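Local coordinates for MHC class I protein (PDB 6LUP) that binds a peptide in the groove between its two long helices and probably presents it to T cells, as MHC class I molecules do, at residues Arg6-Trp11 against Gln93-Cys98; Pro182-Thr187 against Cys252-Asp257; Gly191-Ser196 against Ser239-Pro244; Ile207-Phe212 against Tyr234-Ser239. One frame throughout, in Å; residues are numbered along the deposited sequence.

Contact 1: residues Arg6-Trp11 against Gln93-Cys98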
loop_
_atom_site.group_PDB
_atom_site.type_symbol
_atom_site.label_atom_id
_atom_site.label_comp_id
_atom_site.label_asym_id
_atom_site.label_seq_id
_atom_site.Cartn_x
_atom_site.Cartn_y
_atom_site.Cartn_z
ATOM N N ARG A 6 6.063 2.207 9.918
ATOM C CA ARG A 6 4.639 2.532 9.989
ATOM C C ARG A 6 3.757 1.288 10.068
ATOM O O ARG A 6 4.053 0.267 9.445
ATOM C CB ARG A 6 4.229 3.382 8.786
ATOM C CG ARG A 6 5.027 4.670 8.617
ATOM C CD ARG A 6 4.815 5.276 7.239
ATOM N NE ARG A 6 5.127 4.304 6.191
ATOM C CZ ARG A 6 4.725 4.390 4.926
ATOM N NH1 ARG A 6 3.985 5.417 4.520
ATOM N NH2 ARG A 6 5.061 3.440 4.060
ATOM N N TYR A 7 2.676 1.387 10.837
ATOM C CA TYR A 7 1.711 0.300 10.985
ATOM C C TYR A 7 0.312 0.721 10.554
ATOM O O TYR A 7 -0.106 1.854 10.804
ATOM C CB TYR A 7 1.674 -0.178 12.429
ATOM C CG TYR A 7 2.850 -1.026 12.818
ATOM C CD1 TYR A 7 4.031 -0.447 13.286
ATOM C CD2 TYR A 7 2.788 -2.414 12.721
ATOM C CE1 TYR A 7 5.113 -1.230 13.653
ATOM C CE2 TYR A 7 3.865 -3.205 13.083
ATOM C CZ TYR A 7 5.022 -2.609 13.548
ATOM O OH TYR A 7 6.088 -3.395 13.904
ATOM N N PHE A 8 -0.408 -0.202 9.918
ATOM C CA PHE A 8 -1.745 0.064 9.387
ATOM C C PHE A 8 -2.717 -0.987 9.898
ATOM O O PHE A 8 -2.557 -2.175 9.615
ATOM C CB PHE A 8 -1.730 0.081 7.850
ATOM C CG PHE A 8 -0.807 1.115 7.265
ATOM C CD1 PHE A 8 0.570 0.897 7.212
ATOM C CD2 PHE A 8 -1.306 2.319 6.783
ATOM C CE1 PHE A 8 1.429 1.859 6.696
ATOM C CE2 PHE A 8 -0.453 3.285 6.260
ATOM C CZ PHE A 8 0.914 3.054 6.215
ATOM N N PHE A 9 -3.713 -0.542 10.662
ATOM C CA PHE A 9 -4.692 -1.430 11.278
ATOM C C PHE A 9 -6.047 -1.230 10.616
ATOM O O PHE A 9 -6.519 -0.098 10.510
ATOM C CB PHE A 9 -4.859 -1.104 12.765
ATOM C CG PHE A 9 -3.602 -1.212 13.584
ATOM C CD1 PHE A 9 -2.573 -0.285 13.448
ATOM C CD2 PHE A 9 -3.477 -2.204 14.546
ATOM C CE1 PHE A 9 -1.427 -0.375 14.232
ATOM C CE2 PHE A 9 -2.337 -2.297 15.337
ATOM C CZ PHE A 9 -1.308 -1.385 15.178
ATOM N N THR A 10 -6.677 -2.321 10.182
ATOM C CA THR A 10 -8.034 -2.250 9.645
ATOM C C THR A 10 -8.962 -3.216 10.373
ATOM O O THR A 10 -8.718 -4.425 10.397
ATOM C CB THR A 10 -8.082 -2.534 8.129
ATOM O OG1 THR A 10 -7.213 -1.629 7.444
ATOM C CG2 THR A 10 -9.496 -2.367 7.584
ATOM N N TRP A 11 -10.014 -2.663 10.971
ATOM C CA TRP A 11 -11.103 -3.454 11.532
ATOM C C TRP A 11 -12.324 -3.351 10.625
ATOM O O TRP A 11 -12.794 -2.250 10.320
ATOM C CB TRP A 11 -11.468 -2.974 12.935
ATOM C CG TRP A 11 -10.403 -3.178 13.969
ATOM C CD1 TRP A 11 -10.267 -4.249 14.803
ATOM C CD2 TRP A 11 -9.337 -2.276 14.299
ATOM N NE1 TRP A 11 -9.182 -4.078 15.629
ATOM C CE2 TRP A 11 -8.592 -2.876 15.343
ATOM C CE3 TRP A 11 -8.936 -1.023 13.818
ATOM C CZ2 TRP A 11 -7.466 -2.264 15.911
ATOM C CZ3 TRP A 11 -7.820 -0.414 14.387
ATOM C CH2 TRP A 11 -7.099 -1.038 15.424
ATOM N N GLN A 93 -10.048 2.290 11.286
ATOM C CA GLN A 93 -8.670 2.290 10.811
ATOM C C GLN A 93 -7.743 3.041 11.752
ATOM O O GLN A 93 -8.133 4.049 12.343
ATOM C CB GLN A 93 -8.586 2.888 9.409
ATOM C CG GLN A 93 -9.162 1.998 8.324
ATOM C CD GLN A 93 -9.406 2.748 7.035
ATOM O OE1 GLN A 93 -10.371 3.502 6.910
ATOM N NE2 GLN A 93 -8.531 2.542 6.062
ATOM N N LEU A 94 -6.519 2.537 11.883
ATOM C CA LEU A 94 -5.487 3.195 12.670
ATOM C C LEU A 94 -4.191 3.235 11.879
ATOM O O LEU A 94 -3.765 2.227 11.327
ATOM C CB LEU A 94 -5.259 2.461 13.991
ATOM C CG LEU A 94 -4.589 3.177 15.168
ATOM C CD1 LEU A 94 -4.311 2.172 16.271
ATOM C CD2 LEU A 94 -3.299 3.882 14.801
ATOM N N MET A 95 -3.576 4.410 11.833
ATOM C CA MET A 95 -2.261 4.596 11.247
ATOM C C MET A 95 -1.348 5.165 12.305
ATOM O O MET A 95 -1.646 6.220 12.869
ATOM C CB MET A 95 -2.327 5.645 10.147
ATOM C CG MET A 95 -2.466 5.120 8.742
ATOM S SD MET A 95 -2.746 6.494 7.601
ATOM C CE MET A 95 -1.110 7.233 7.541
ATOM N N CYS A 96 -0.236 4.501 12.573
ATOM C CA CYS A 96 0.802 5.149 13.364
ATOM C C CYS A 96 2.183 4.790 12.862
ATOM O O CYS A 96 2.366 3.773 12.185
ATOM C CB CYS A 96 0.650 4.855 14.859
ATOM S SG CYS A 96 0.613 3.104 15.260
ATOM N N GLY A 97 3.143 5.651 13.176
ATOM C CA GLY A 97 4.521 5.411 12.812
ATOM C C GLY A 97 5.433 6.577 13.104
ATOM O O GLY A 97 5.019 7.578 13.687
ATOM N N CYS A 98 6.683 6.431 12.684
ATOM C CA CYS A 98 7.711 7.427 12.913
ATOM C C CYS A 98 8.596 7.523 11.682
ATOM O O CYS A 98 8.659 6.588 10.887
ATOM C CB CYS A 98 8.556 7.041 14.124
ATOM S SG CYS A 98 9.326 5.412 13.982
#
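Tyr7 faces Cys96 and Phe9 faces Leu94 as hydrogen-bonded pairs of two antiparallel strands, 173° apart, tied by four N-H...O bonds that begin with Tyr7 N to Cys96 O at 2.8 Å. This is the middle of the eight-stranded sheet that floors the MHC class I peptide groove, where strand 3-12 of the alpha 1 half meets strand 91-100 of alpha 2. Tyr7, Phe9, Leu94 and Cys96 stand on the groove face, and Tyr7 OH is hydrogen-bonded to the backbone of the bound peptide. Arg6, Phe8, Thr10, Gln93 and Met95 stand on the other, where the chain of another protein packs on Phe8 and Met95 and takes a hydrogen bond from Gln93 NE2.

On the groove side Phe9 and Leu94 lie alongside each other, CB to CB 3.8 Å. With Phe9 CG anti to the carbonyl carbon (chi1 -59°), Leu94 CD1 sits over one face of the ring, toward its rim, and Leu94 O meets the edge in plane, 3.5 Å from Phe9 CD1. Phe9 CE1 is 4.2 Å from Cys96 SG. Beyond Leu94 comes the indole of Trp11, edge first, its CZ3 3.9 Å from Leu94 CB. Underneath, Met95 runs beside Phe8 in an oblique Met-aromatic contact: Met95 SD is 5.3 Å from the ring centroid, and Met95 CG comes to 3.6 Å from Phe8 CD2.

Contact 2: residues Pro182-Thr187 against Cys252-Asp257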
loop_
_atom_site.group_PDB
_atom_site.type_symbol
_atom_site.label_atom_id
_atom_site.label_comp_id
_atom_site.label_asym_id
_atom_site.label_seq_id
_atom_site.Cartn_x
_atom_site.Cartn_y
_atom_site.Cartn_z
ATOM N N PRO A 182 15.091 0.699 -11.455
ATOM C CA PRO A 182 14.182 0.225 -12.498
ATOM C C PRO A 182 14.940 -0.322 -13.701
ATOM O O PRO A 182 15.996 0.203 -14.059
ATOM C CB PRO A 182 13.418 1.493 -12.905
ATOM C CG PRO A 182 14.303 2.624 -12.506
ATOM C CD PRO A 182 14.995 2.158 -11.259
ATOM N N SER A 183 14.417 -1.390 -14.294
ATOM C CA SER A 183 14.832 -1.785 -15.630
ATOM C C SER A 183 13.828 -1.130 -16.575
ATOM O O SER A 183 12.615 -1.330 -16.438
ATOM C CB SER A 183 14.846 -3.307 -15.784
ATOM O OG SER A 183 13.544 -3.818 -16.006
ATOM N N VAL A 184 14.327 -0.319 -17.503
ATOM C CA VAL A 184 13.445 0.493 -18.347
ATOM C C VAL A 184 13.461 0.093 -19.824
ATOM O O VAL A 184 14.502 -0.271 -20.380
ATOM C CB VAL A 184 13.712 2.014 -18.196
ATOM C CG1 VAL A 184 13.787 2.414 -16.729
ATOM C CG2 VAL A 184 14.982 2.419 -18.924
ATOM N N THR A 185 12.287 0.170 -20.438
ATOM C CA THR A 185 12.101 -0.108 -21.853
ATOM C C THR A 185 11.469 1.118 -22.502
ATOM O O THR A 185 10.617 1.774 -21.898
ATOM C CB THR A 185 11.206 -1.353 -22.045
ATOM O OG1 THR A 185 11.977 -2.534 -21.804
ATOM C CG2 THR A 185 10.627 -1.432 -23.449
ATOM N N PHE A 186 11.903 1.430 -23.721
ATOM C CA PHE A 186 11.304 2.506 -24.500
ATOM C C PHE A 186 11.119 2.051 -25.946
ATOM O O PHE A 186 12.065 2.051 -26.741
ATOM C CB PHE A 186 12.157 3.776 -24.407
ATOM C CG PHE A 186 11.410 5.047 -24.722
ATOM C CD1 PHE A 186 10.036 5.140 -24.523
ATOM C CD2 PHE A 186 12.092 6.167 -25.191
ATOM C CE1 PHE A 186 9.357 6.317 -24.805
ATOM C CE2 PHE A 186 11.419 7.347 -25.470
ATOM C CZ PHE A 186 10.050 7.423 -25.275
ATOM N N THR A 187 9.892 1.645 -26.267
ATOM C CA THR A 187 9.581 1.030 -27.556
ATOM C C THR A 187 8.273 1.543 -28.149
ATOM O O THR A 187 7.391 2.018 -27.426
ATOM C CB THR A 187 9.464 -0.505 -27.436
ATOM O OG1 THR A 187 8.555 -0.837 -26.379
ATOM C CG2 THR A 187 10.819 -1.148 -27.165
ATOM N N CYS A 252 13.387 9.029 -23.137
ATOM C CA CYS A 252 12.702 8.856 -21.870
ATOM C C CYS A 252 13.703 9.036 -20.729
ATOM O O CYS A 252 14.765 8.410 -20.720
ATOM C CB CYS A 252 12.052 7.479 -21.799
ATOM S SG CYS A 252 11.217 7.176 -20.231
ATOM N N VAL A 253 13.361 9.905 -19.781
ATOM C CA VAL A 253 14.245 10.216 -18.661
ATOM C C VAL A 253 13.643 9.743 -17.332
ATOM O O VAL A 253 12.480 10.021 -17.029
ATOM C CB VAL A 253 14.626 11.719 -18.630
ATOM C CG1 VAL A 253 13.431 12.589 -18.281
ATOM C CG2 VAL A 253 15.757 11.971 -17.649
ATOM N N VAL A 254 14.440 9.014 -16.552
ATOM C CA VAL A 254 13.960 8.419 -15.308
ATOM C C VAL A 254 14.789 8.855 -14.099
ATOM O O VAL A 254 16.022 8.813 -14.126
ATOM C CB VAL A 254 13.937 6.877 -15.389
ATOM C CG1 VAL A 254 13.310 6.284 -14.135
ATOM C CG2 VAL A 254 13.178 6.410 -16.619
ATOM N N ASP A 255 14.092 9.277 -13.045
ATOM C CA ASP A 255 14.704 9.565 -11.751
ATOM C C ASP A 255 14.164 8.642 -10.669
ATOM O O ASP A 255 12.961 8.598 -10.405
ATOM C CB ASP A 255 14.497 11.025 -11.353
ATOM C CG ASP A 255 15.507 11.947 -11.996
ATOM O OD1 ASP A 255 16.664 11.988 -11.519
ATOM O OD2 ASP A 255 15.143 12.631 -12.977
ATOM N N HIS A 256 15.080 7.900 -10.060
ATOM C CA HIS A 256 14.787 6.960 -8.993
ATOM C C HIS A 256 16.019 6.942 -8.105
ATOM O O HIS A 256 17.146 6.951 -8.605
ATOM C CB HIS A 256 14.518 5.569 -9.580
ATOM C CG HIS A 256 14.172 4.528 -8.559
ATOM N ND1 HIS A 256 12.880 4.308 -8.127
ATOM C CD2 HIS A 256 14.945 3.633 -7.899
ATOM C CE1 HIS A 256 12.877 3.331 -7.238
ATOM N NE2 HIS A 256 14.116 2.905 -7.082
ATOM N N ASP A 257 15.816 6.928 -6.794
ATOM C CA ASP A 257 16.947 6.978 -5.867
ATOM C C ASP A 257 17.737 5.658 -5.795
ATOM O O ASP A 257 18.673 5.517 -5.007
ATOM C CB ASP A 257 16.515 7.489 -4.487
ATOM C CG ASP A 257 15.534 6.573 -3.801
ATOM O OD1 ASP A 257 15.464 5.379 -4.168
ATOM O OD2 ASP A 257 14.829 7.052 -2.887
#
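Phe186 and Cys252 both carry their first branch anti to the backbone N, the ring at chi1 -158° and SG at 178°, and this sets the cysteine squarely on the phenyl face. Cys252 CB lies over the middle of the Phe186 ring, 3.7 Å from its centroid, a CH-pi contact. Cys252 SG stands higher above the same face, 4.9 Å from the centroid of the Phe186 ring and only 8° off the normal, before it passes into the disulfide with Cys197. Phe186 CE2 also comes to 3.5 Å from Cys252 N.

Two residues along, valine meets valine: Val184 CG1 and Val254 CG2 reach toward each other tip to tip at 4.0 Å. Pro182 then slides past Val254, CG to CG1 4.1 Å, and sets its CD against the imidazole, 3.7 Å from His256 CD2. That histidine is held from elsewhere, through NE2 to Tyr203 O.

No hydrogen bond joins the two segments. Their chains run in opposite directions, with facing CA atoms 7.0 Å (Phe186 and Cys252) to 8.5 Å (Val184 and Val254) apart, so they meet mainly through side chains. This is the interior of an immunoglobulin C1-set sandwich, whose two sheets face each other across the Cys197-Cys252 disulfide.

Contact 3: residues Gly191-Ser196 against Ser239-Pro244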
loop_
_atom_site.group_PDB
_atom_site.type_symbol
_atom_site.label_atom_id
_atom_site.label_comp_id
_atom_site.label_asym_id
_atom_site.label_seq_id
_atom_site.Cartn_x
_atom_site.Cartn_y
_atom_site.Cartn_z
ATOM N N GLY A 191 0.809 -1.159 -32.414
ATOM C CA GLY A 191 0.923 -0.998 -33.861
ATOM C C GLY A 191 1.525 0.340 -34.245
ATOM O O GLY A 191 1.001 1.035 -35.117
ATOM N N ASN A 192 2.619 0.701 -33.574
ATOM C CA ASN A 192 3.360 1.947 -33.829
ATOM C C ASN A 192 2.542 3.238 -33.664
ATOM O O ASN A 192 2.976 4.321 -34.067
ATOM C CB ASN A 192 4.059 1.902 -35.197
ATOM C CG ASN A 192 5.150 0.850 -35.261
ATOM O OD1 ASN A 192 6.336 1.175 -35.254
ATOM N ND2 ASN A 192 4.756 -0.421 -35.317
ATOM N N LYS A 193 1.368 3.103 -33.054
ATOM C CA LYS A 193 0.489 4.231 -32.754
ATOM C C LYS A 193 1.033 5.058 -31.583
ATOM O O LYS A 193 0.971 6.287 -31.606
ATOM C CB LYS A 193 -0.931 3.721 -32.458
ATOM C CG LYS A 193 -1.961 4.788 -32.107
ATOM C CD LYS A 193 -3.373 4.216 -32.131
ATOM C CE LYS A 193 -4.377 5.129 -31.432
ATOM N NZ LYS A 193 -4.352 4.990 -29.945
ATOM N N GLN A 194 1.564 4.379 -30.568
ATOM C CA GLN A 194 2.042 5.047 -29.355
ATOM C C GLN A 194 3.461 4.638 -28.974
ATOM O O GLN A 194 3.919 3.542 -29.308
ATOM C CB GLN A 194 1.084 4.796 -28.185
ATOM C CG GLN A 194 -0.363 5.146 -28.492
ATOM C CD GLN A 194 -1.164 5.505 -27.259
ATOM O OE1 GLN A 194 -0.703 6.256 -26.397
ATOM N NE2 GLN A 194 -2.384 4.985 -27.176
ATOM N N LEU A 195 4.153 5.538 -28.282
ATOM C CA LEU A 195 5.503 5.278 -27.801
ATOM C C LEU A 195 5.470 5.198 -26.281
ATOM O O LEU A 195 5.087 6.160 -25.616
ATOM C CB LEU A 195 6.448 6.385 -28.265
ATOM C CG LEU A 195 7.903 6.007 -28.549
ATOM C CD1 LEU A 195 8.014 5.140 -29.796
ATOM C CD2 LEU A 195 8.740 7.266 -28.711
ATOM N N SER A 196 5.864 4.049 -25.732
ATOM C CA SER A 196 5.683 3.798 -24.303
ATOM C C SER A 196 6.972 3.551 -23.533
ATOM O O SER A 196 7.764 2.668 -23.873
ATOM C CB SER A 196 4.712 2.639 -24.077
ATOM O OG SER A 196 4.264 2.609 -22.733
ATOM N N SER A 239 3.196 6.757 -21.622
ATOM C CA SER A 239 3.124 6.700 -23.079
ATOM C C SER A 239 2.550 7.973 -23.691
ATOM O O SER A 239 1.699 8.645 -23.097
ATOM C CB SER A 239 2.302 5.491 -23.528
ATOM O OG SER A 239 1.005 5.530 -22.963
ATOM N N THR A 240 3.029 8.288 -24.890
ATOM C CA THR A 240 2.547 9.437 -25.638
ATOM C C THR A 240 2.148 9.030 -27.054
ATOM O O THR A 240 2.495 7.938 -27.515
ATOM C CB THR A 240 3.595 10.574 -25.678
ATOM O OG1 THR A 240 2.966 11.786 -26.109
ATOM C CG2 THR A 240 4.765 10.234 -26.610
ATOM N N GLU A 241 1.412 9.916 -27.727
ATOM C CA GLU A 241 1.015 9.717 -29.119
ATOM C C GLU A 241 2.221 9.739 -30.056
ATOM O O GLU A 241 3.185 10.476 -29.829
ATOM C CB GLU A 241 -0.020 10.761 -29.541
ATOM C CG GLU A 241 -1.409 10.536 -28.955
ATOM C CD GLU A 241 -2.217 9.474 -29.691
ATOM O OE1 GLU A 241 -3.463 9.576 -29.683
ATOM O OE2 GLU A 241 -1.624 8.540 -30.279
ATOM N N PHE A 242 2.208 8.943 -31.117
ATOM C CA PHE A 242 3.407 8.777 -31.971
ATOM C C PHE A 242 3.309 8.809 -33.541
ATOM O O PHE A 242 2.306 8.398 -34.084
ATOM C CB PHE A 242 3.967 7.424 -31.514
ATOM C CG PHE A 242 5.279 7.076 -32.086
ATOM C CD1 PHE A 242 6.304 7.960 -32.038
ATOM C CD2 PHE A 242 5.465 5.870 -32.680
ATOM C CE1 PHE A 242 7.503 7.653 -32.599
ATOM C CE2 PHE A 242 6.665 5.542 -33.231
ATOM C CZ PHE A 242 7.693 6.431 -33.183
ATOM N N ASP A 243 4.354 9.291 -34.248
ATOM C CA ASP A 243 4.704 8.917 -35.649
ATOM C C ASP A 243 6.064 8.209 -35.914
ATOM O O ASP A 243 7.085 8.773 -35.628
ATOM C CB ASP A 243 4.675 10.171 -36.512
ATOM C CG ASP A 243 3.297 10.470 -37.072
ATOM O OD1 ASP A 243 2.611 9.547 -37.542
ATOM O OD2 ASP A 243 2.901 11.649 -37.054
ATOM N N PRO A 244 6.047 7.052 -36.586
ATOM C CA PRO A 244 7.156 6.130 -36.876
ATOM C C PRO A 244 8.125 6.670 -37.930
ATOM O O PRO A 244 9.314 6.344 -37.907
ATOM C CB PRO A 244 6.444 4.876 -37.401
ATOM C CG PRO A 244 5.093 5.338 -37.831
ATOM C CD PRO A 244 4.739 6.440 -36.881
#
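The Phe242 ring is covered on both faces: Leu195 CD1 sits over the centre of one, 3.6 Å from the centroid as a CH-pi contact, while Pro244 N lies over the other, offset toward the rim. At the edge, near the ring plane, Asn192 O comes to 3.2 Å from Phe242 CD2. The ring gets there because Phe242 CG lies anti to its backbone N (chi1 -173°), which carries it back across segment 191-196.

The backbones of strands 194-202 and 234-241 pair antiparallel. Leu195 and Thr240 exchange two N-H...O bonds, both 3.0 Å between N and O. The Phe242 N to Lys193 O bond is as short but more bent, 132° at the hydrogen. Lys193 and Gln194 both face Val189 on the neighbouring strand, a classic beta bulge. One step further in, Ser196 OG packs 3.6 Å from Ser239 CB and is hydrogen-bonded to an aromatic side chain of another protein chain.

On the outer side Lys193 NZ is 4.5 Å from Glu241 OE2, too far for a salt bridge. Backbone bonds and the covered ring therefore hold this end of the immunoglobulin domain, and the opposite charges probably add only a mild attraction.

Contact 4: residues Ile207-Phe212 against Tyr234-Ser239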
loop_
_atom_site.group_PDB
_atom_site.type_symbol
_atom_site.label_atom_id
_atom_site.label_comp_id
_atom_site.label_asym_id
_atom_site.label_seq_id
_atom_site.Cartn_x
_atom_site.Cartn_y
_atom_site.Cartn_z
ATOM N N ILE A 207 8.972 7.621 -7.894
ATOM C CA ILE A 207 9.691 7.692 -9.170
ATOM C C ILE A 207 9.278 8.884 -10.048
ATOM O O ILE A 207 8.122 9.315 -10.036
ATOM C CB ILE A 207 9.562 6.360 -9.961
ATOM C CG1 ILE A 207 10.601 6.279 -11.086
ATOM C CG2 ILE A 207 8.137 6.151 -10.469
ATOM C CD1 ILE A 207 10.744 4.902 -11.702
ATOM N N GLU A 208 10.243 9.406 -10.802
ATOM C CA GLU A 208 9.995 10.445 -11.797
ATOM C C GLU A 208 10.320 9.891 -13.176
ATOM O O GLU A 208 11.421 9.391 -13.404
ATOM C CB GLU A 208 10.852 11.687 -11.525
ATOM C CG GLU A 208 10.601 12.366 -10.185
ATOM C CD GLU A 208 9.335 13.202 -10.183
ATOM O OE1 GLU A 208 8.367 12.824 -9.482
ATOM O OE2 GLU A 208 9.304 14.234 -10.889
ATOM N N VAL A 209 9.355 9.967 -14.088
ATOM C CA VAL A 209 9.563 9.511 -15.462
ATOM C C VAL A 209 8.906 10.472 -16.459
ATOM O O VAL A 209 7.689 10.659 -16.461
ATOM C CB VAL A 209 9.128 8.037 -15.664
ATOM C CG1 VAL A 209 7.848 7.731 -14.898
ATOM C CG2 VAL A 209 8.985 7.695 -17.145
ATOM N N ASN A 210 9.734 11.092 -17.292
ATOM C CA ASN A 210 9.269 12.118 -18.212
ATOM C C ASN A 210 9.741 11.850 -19.630
ATOM O O ASN A 210 10.840 11.333 -19.841
ATOM C CB ASN A 210 9.737 13.498 -17.745
ATOM C CG ASN A 210 9.164 13.884 -16.391
ATOM O OD1 ASN A 210 7.990 14.228 -16.278
ATOM N ND2 ASN A 210 9.997 13.837 -15.360
ATOM N N LEU A 211 8.900 12.208 -20.595
ATOM C CA LEU A 211 9.192 11.986 -22.007
ATOM C C LEU A 211 9.598 13.268 -22.716
ATOM O O LEU A 211 9.093 14.349 -22.410
ATOM C CB LEU A 211 7.992 11.347 -22.706
ATOM C CG LEU A 211 7.904 9.818 -22.657
ATOM C CD1 LEU A 211 7.653 9.286 -21.252
ATOM C CD2 LEU A 211 6.816 9.342 -23.604
ATOM N N PHE A 212 10.519 13.131 -23.665
ATOM C CA PHE A 212 11.088 14.276 -24.368
ATOM C C PHE A 212 11.104 14.107 -25.881
ATOM O O PHE A 212 11.527 13.071 -26.405
ATOM C CB PHE A 212 12.505 14.566 -23.863
ATOM C CG PHE A 212 12.545 15.242 -22.524
ATOM C CD1 PHE A 212 12.452 14.501 -21.348
ATOM C CD2 PHE A 212 12.682 16.622 -22.434
ATOM C CE1 PHE A 212 12.484 15.126 -20.113
ATOM C CE2 PHE A 212 12.718 17.251 -21.199
ATOM C CZ PHE A 212 12.621 16.502 -20.036
ATOM N N TYR A 234 7.906 -2.198 -7.871
ATOM C CA TYR A 234 6.855 -1.408 -8.513
ATOM C C TYR A 234 7.109 -1.221 -10.007
ATOM O O TYR A 234 8.211 -1.474 -10.494
ATOM C CB TYR A 234 6.708 -0.052 -7.810
ATOM C CG TYR A 234 6.422 -0.182 -6.331
ATOM C CD1 TYR A 234 7.463 -0.346 -5.411
ATOM C CD2 TYR A 234 5.113 -0.175 -5.851
ATOM C CE1 TYR A 234 7.209 -0.488 -4.059
ATOM C CE2 TYR A 234 4.848 -0.314 -4.495
ATOM C CZ TYR A 234 5.901 -0.470 -3.604
ATOM O OH TYR A 234 5.656 -0.608 -2.258
ATOM N N GLN A 235 6.077 -0.787 -10.723
ATOM C CA GLN A 235 6.172 -0.514 -12.156
ATOM C C GLN A 235 5.344 0.707 -12.549
ATOM O O GLN A 235 4.428 1.111 -11.827
ATOM C CB GLN A 235 5.753 -1.738 -12.986
ATOM C CG GLN A 235 4.285 -2.117 -12.864
ATOM C CD GLN A 235 3.833 -3.084 -13.943
ATOM O OE1 GLN A 235 4.189 -4.263 -13.931
ATOM N NE2 GLN A 235 3.037 -2.589 -14.876
ATOM N N ILE A 236 5.682 1.290 -13.696
ATOM C CA ILE A 236 4.939 2.421 -14.245
ATOM C C ILE A 236 5.087 2.474 -15.764
ATOM O O ILE A 236 6.155 2.173 -16.310
ATOM C CB ILE A 236 5.356 3.767 -13.595
ATOM C CG1 ILE A 236 4.475 4.915 -14.113
ATOM C CG2 ILE A 236 6.847 4.038 -13.779
ATOM C CD1 ILE A 236 4.574 6.197 -13.310
ATOM N N HIS A 237 3.995 2.837 -16.433
ATOM C CA HIS A 237 3.987 3.027 -17.876
ATOM C C HIS A 237 3.637 4.474 -18.172
ATOM O O HIS A 237 2.583 4.955 -17.752
ATOM C CB HIS A 237 2.953 2.112 -18.540
ATOM C CG HIS A 237 3.268 0.651 -18.436
ATOM N ND1 HIS A 237 3.450 -0.149 -19.544
ATOM C CD2 HIS A 237 3.423 -0.156 -17.360
ATOM C CE1 HIS A 237 3.702 -1.386 -19.155
ATOM N NE2 HIS A 237 3.695 -1.417 -17.835
ATOM N N ARG A 238 4.530 5.174 -18.866
ATOM C CA ARG A 238 4.190 6.474 -19.438
ATOM C C ARG A 238 4.301 6.439 -20.957
ATOM O O ARG A 238 5.359 6.131 -21.509
ATOM C CB ARG A 238 5.035 7.611 -18.859
ATOM C CG ARG A 238 4.456 8.977 -19.197
ATOM C CD ARG A 238 5.265 10.138 -18.645
ATOM N NE ARG A 238 5.162 10.262 -17.194
ATOM C CZ ARG A 238 4.112 10.757 -16.539
ATOM N NH1 ARG A 238 3.038 11.174 -17.195
ATOM N NH2 ARG A 238 4.136 10.828 -15.217
ATOM N N SER A 239 3.196 6.757 -21.622
ATOM C CA SER A 239 3.124 6.700 -23.079
ATOM C C SER A 239 2.550 7.973 -23.691
ATOM O O SER A 239 1.699 8.645 -23.097
ATOM C CB SER A 239 2.302 5.491 -23.528
ATOM O OG SER A 239 1.005 5.530 -22.963
HETATM O O HOH W 1 6.253 10.065 -12.968
#
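Ile207, Val209 and Leu211 point across the interior of the immunoglobulin C1-set sandwich at Ile236 and Arg238, joining strand 208-213 of one sheet to strand 234-241 of the other. The strand axes pass 7.9 Å apart and run nearly parallel, 20° from one another, so side chains fill the gap.

The close-packed part is apolar. Ile236 places CG1 anti to the backbone N (chi1 -175°), and this extended branch slides past Val209 until Ile236 CD1 is 3.9 Å from Val209 CG1. Its shorter branch, Ile236 CG2, meets Ile207 CG2 at 4.1 Å. Further along, Leu211 leans on the aliphatic stem of Arg238, its CD1 coming to 3.6 Å from Arg238 CD. Strand 250-255, next to 208-213 in its sheet, adds Val254 against Ile207.

Toward solvent the chemistry changes. Arg238 is only partly exposed; its stem stays in the packing, then bends at chi3 and delivers the guanidinium to the edge of strand 208-213. There Arg238 NE donates to Val209 O at 2.7 Å, though not squarely: the oxygen lies 30° out of the guanidinium plane. Leu211 bonds with Ile218 on this same edge, whereas Val209 meets an arginine and a water instead. That water lies in plane at the guanidinium edge, accepting from Arg238 NH2 at 3.2 Å, and bridges back with a weak bond from Val209 N.

From the N terminus, contact 1 closes first, joining strands 3-12 and 91-100 across the floor of the peptide groove before the chain reaches the immunoglobulin domain. The other three all open after contact 1 has closed, contact 1 and contact 2 having centres about 32 Å apart. Contact 2 closes the widest loop of the three, contact 3 is nested inside it, and contact 4 inside contact 3. Contacts 2 and 4 bridge the two sheets of the sandwich, their centres about 7 Å apart; contact 3 pairs neighbours within one sheet. Ser239 belongs to both contacts 3 and 4, and adjacent strands join contact 2 to each of them.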